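Local coordinates for structure-specific endonuclease subunit SLX4 (Thielavia terrestris, PDB 6SEI), which probably serves as the regulatory subunit of the SLX1-SLX4 endonuclease, which cuts branched DNA structures that arise during repair and recombination, at residues 54-57 with 58-62; 72-76 with 77-81. All coordinates share one frame; numbering follows the deposited sequence.

Contact 1: residues 54-57 with 58-62; sequences EDLT and AWLNS
L56 meets two residues of the following turn, W59 and L60, and does so with different parts of its side chain. Its CD1 methyl approaches the indole of W59, L56 CD1 lying 3.8 Å from W59 CE3, at a slant that favours neither the ring's face nor its edge. The branch point CG instead faces L60, with L56 CG 3.9 Å from L60 CD1. An extended first torsion in L56 (chi1 177°, CG opposite the backbone N) sets the branch beside its own carbonyl carbon, on the side where the next turn passes. This illustrates how i to i+3 and i to i+4 spacing gathers apolar groups on one helix flank. A second pair lies on another flank: T57 and N61 run side by side and point the same way, T57 CG2 4.0 Å from N61 ND2. N61 carries its amide back over the preceding turn because CG stands opposite the carbonyl carbon (chi1 -61°). There ND2 sits beside T57 O without a bond to it. T57 OG1 bonds to the carbonyl of L53, and N61 OD1 has the backbone N of V74 as its partner. Beneath these side chains run ordinary helical bonds, such as L60 N to L56 O at 3.0 Å, while N61 N to T57 O is weak at 3.3 Å, where the helix widens into a pi-type turn. S62 OG donates back to A58 O, one turn earlier, at 2.8 Å. The whole segment belongs to helix 53-67. L56 and L60 both touch V79 of helix 76-85; L56 also reaches W41 and M45 of helix 41-46, whereas L60 packs on I23 and A26 of helix 12-29.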
# COMPACT_ATOMS: atom_id res chain seq x y z
N GLU B 54 -7.93 40.63 20.81
CA GLU B 54 -7.62 41.63 21.83
C GLU B 54 -8.88 42.26 22.41
O GLU B 54 -8.82 42.83 23.51
CB GLU B 54 -6.70 42.70 21.25
CG GLU B 54 -5.45 42.15 20.58
CD GLU B 54 -5.65 41.86 19.11
OE1 GLU B 54 -6.81 41.85 18.65
OE2 GLU B 54 -4.64 41.63 18.40
N ASP B 55 -10.01 42.18 21.71
CA ASP B 55 -11.27 42.66 22.26
C ASP B 55 -11.82 41.71 23.31
O ASP B 55 -12.13 42.12 24.43
CB ASP B 55 -12.28 42.86 21.13
CG ASP B 55 -12.00 44.10 20.31
OD1 ASP B 55 -11.15 44.91 20.74
OD2 ASP B 55 -12.62 44.26 19.24
N LEU B 56 -11.95 40.42 22.97
CA LEU B 56 -12.37 39.45 23.97
C LEU B 56 -11.32 39.32 25.07
O LEU B 56 -11.67 39.15 26.24
CB LEU B 56 -12.62 38.09 23.31
CG LEU B 56 -13.00 36.97 24.28
CD1 LEU B 56 -14.37 37.23 24.90
CD2 LEU B 56 -12.96 35.61 23.61
N THR B 57 -10.04 39.39 24.71
CA THR B 57 -8.97 39.34 25.70
C THR B 57 -9.14 40.44 26.74
O THR B 57 -9.08 40.18 27.95
CB THR B 57 -7.61 39.46 25.01
OG1 THR B 57 -7.56 38.56 23.90
CG2 THR B 57 -6.48 39.13 25.98
N ALA B 58 -9.34 41.67 26.29
CA ALA B 58 -9.52 42.78 27.22
C ALA B 58 -10.77 42.60 28.07
O ALA B 58 -10.78 42.94 29.26
CB ALA B 58 -9.58 44.10 26.45
N TRP B 59 -11.84 42.06 27.47
CA TRP B 59 -13.09 41.89 28.20
C TRP B 59 -12.96 40.88 29.33
O TRP B 59 -13.54 41.07 30.41
CB TRP B 59 -14.19 41.46 27.23
CG TRP B 59 -15.54 41.30 27.86
CD1 TRP B 59 -16.42 42.29 28.20
CD2 TRP B 59 -16.18 40.06 28.21
NE1 TRP B 59 -17.56 41.75 28.74
CE2 TRP B 59 -17.43 40.38 28.76
CE3 TRP B 59 -15.80 38.72 28.12
CZ2 TRP B 59 -18.32 39.41 29.22
CZ3 TRP B 59 -16.69 37.75 28.57
CH2 TRP B 59 -17.93 38.10 29.11
N LEU B 60 -12.20 39.81 29.11
CA LEU B 60 -12.04 38.79 30.15
C LEU B 60 -11.23 39.31 31.33
O LEU B 60 -11.48 38.92 32.47
CB LEU B 60 -11.37 37.55 29.56
CG LEU B 60 -12.17 36.74 28.53
CD1 LEU B 60 -11.24 35.94 27.63
CD2 LEU B 60 -13.16 35.82 29.21
N ASN B 61 -10.26 40.19 31.08
CA ASN B 61 -9.41 40.72 32.13
C ASN B 61 -9.99 41.97 32.78
O ASN B 61 -9.35 42.54 33.67
CB ASN B 61 -8.02 41.03 31.58
CG ASN B 61 -7.32 39.80 31.04
OD1 ASN B 61 -7.39 38.73 31.64
ND2 ASN B 61 -6.64 39.95 29.91
N SER B 62 -11.18 42.41 32.37
CA SER B 62 -11.84 43.58 32.93
C SER B 62 -12.88 43.21 33.98
O SER B 62 -13.89 43.91 34.12
CB SER B 62 -12.48 44.42 31.82
OG SER B 62 -11.50 44.99 30.98

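Contact 2: residues 72-76 with 77-81; sequences GEVAP and GDVKK
K80 N bonds to P76 O at 2.8 Å, somewhat bent at 138°, in the first turn of the helix. One residue earlier, V79 N donates to A75 O at 3.0 Å in a straighter bond (162° at the hydrogen). V74, from the loop, closes on V79 of the helix. Their side chains cross at about a right angle, with methyl against methyl: V74 CG1 is 3.5 Å from V79 CG2, and V74 CG2 also comes within 3.7 Å of V79 CG2. The two branches of V74 thus straddle one methyl of V79, which stands beside the backbone N of its own residue because CG1 takes the extended place (chi1 176°). D78 approaches from another direction, its CB 3.3 Å from A75 O, and runs past V74 in the opposite sense. The extended chain of K80 leads away from the loop, and its NZ bonds to the backbone of a neighbouring protein chain. The first N-H groups of a helix have no carbonyl of a preceding turn to bond, and P76, which opens this one and lacks an N-H, leaves none unserved at its position. With A75 as N-cap, the contact of V74, just before the cap, with V79, four residues after it, is a hydrophobic staple at a helix N-terminus.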
# COMPACT_ATOMS: atom_id res chain seq x y z
N GLY B 72 -6.01 36.50 38.11
CA GLY B 72 -4.93 36.37 37.15
C GLY B 72 -5.36 36.93 35.81
O GLY B 72 -6.54 37.09 35.51
N GLU B 73 -4.37 37.23 34.98
CA GLU B 73 -4.60 37.84 33.68
C GLU B 73 -4.45 36.81 32.58
O GLU B 73 -3.62 35.90 32.67
CB GLU B 73 -3.64 39.01 33.45
CG GLU B 73 -3.95 40.24 34.29
CD GLU B 73 -4.04 41.51 33.46
OE1 GLU B 73 -3.06 41.82 32.74
OE2 GLU B 73 -5.09 42.18 33.51
N VAL B 74 -5.27 36.94 31.54
CA VAL B 74 -5.25 36.04 30.40
C VAL B 74 -4.48 36.72 29.27
O VAL B 74 -4.58 37.94 29.08
CB VAL B 74 -6.68 35.64 29.97
CG1 VAL B 74 -7.33 36.70 29.09
CG2 VAL B 74 -6.68 34.28 29.28
N ALA B 75 -3.68 35.94 28.55
CA ALA B 75 -2.92 36.50 27.44
C ALA B 75 -3.65 36.24 26.13
O ALA B 75 -4.28 35.19 25.97
CB ALA B 75 -1.52 35.88 27.37
N PRO B 76 -3.58 37.18 25.18
CA PRO B 76 -4.35 37.01 23.93
C PRO B 76 -4.06 35.71 23.21
O PRO B 76 -4.96 35.15 22.58
CB PRO B 76 -3.95 38.24 23.09
CG PRO B 76 -2.75 38.83 23.78
CD PRO B 76 -2.87 38.47 25.22
N GLY B 77 -2.83 35.20 23.29
CA GLY B 77 -2.53 33.91 22.69
C GLY B 77 -3.24 32.77 23.39
O GLY B 77 -3.68 31.81 22.75
N ASP B 78 -3.36 32.85 24.72
CA ASP B 78 -4.14 31.86 25.46
C ASP B 78 -5.60 31.92 25.05
O ASP B 78 -6.25 30.88 24.89
CB ASP B 78 -3.98 32.09 26.96
CG ASP B 78 -2.66 31.57 27.49
OD1 ASP B 78 -2.15 30.55 26.96
OD2 ASP B 78 -2.12 32.18 28.44
N VAL B 79 -6.14 33.13 24.88
CA VAL B 79 -7.50 33.28 24.36
C VAL B 79 -7.59 32.78 22.93
O VAL B 79 -8.63 32.25 22.51
CB VAL B 79 -7.93 34.76 24.48
CG1 VAL B 79 -9.31 34.98 23.87
CG2 VAL B 79 -7.93 35.19 25.94
N LYS B 80 -6.51 32.90 22.16
CA LYS B 80 -6.50 32.36 20.80
C LYS B 80 -6.50 30.84 20.82
O LYS B 80 -7.25 30.20 20.07
CB LYS B 80 -5.29 32.89 20.03
CG LYS B 80 -5.29 32.47 18.57
CD LYS B 80 -3.96 32.72 17.88
CE LYS B 80 -3.88 31.96 16.57
NZ LYS B 80 -2.48 31.74 16.12
N LYS B 81 -5.66 30.24 21.66
CA LYS B 81 -5.69 28.79 21.85
C LYS B 81 -7.10 28.31 22.20
O LYS B 81 -7.59 27.32 21.65
CB LYS B 81 -4.71 28.37 22.94
CG LYS B 81 -3.25 28.35 22.52
CD LYS B 81 -2.38 27.82 23.66
CE LYS B 81 -0.95 27.56 23.21
NZ LYS B 81 -0.14 26.91 24.28

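In the fold
Contacts 1 and 2 follow each other along the chain, the first within helix 53-67 and the second where the intervening loop enters helix 76-85; both belong to the Slx4 family region, near the protein's C-terminal end. Their centres are about 9 Å apart, and they touch directly. A probable hydrogen bond from V74 N to N61 OD1, 2.8 Å long, ties the incoming loop to helix 53-67, while L56 CD2, 3.7 Å from V79 CG1, packs helix against helix. Helix 12-29 packs against both contacts through I23, which touches L60 and V74. Such close packing is consistent with a small helical domain of the helix-turn-helix clan, to which the Slx4 family is assigned.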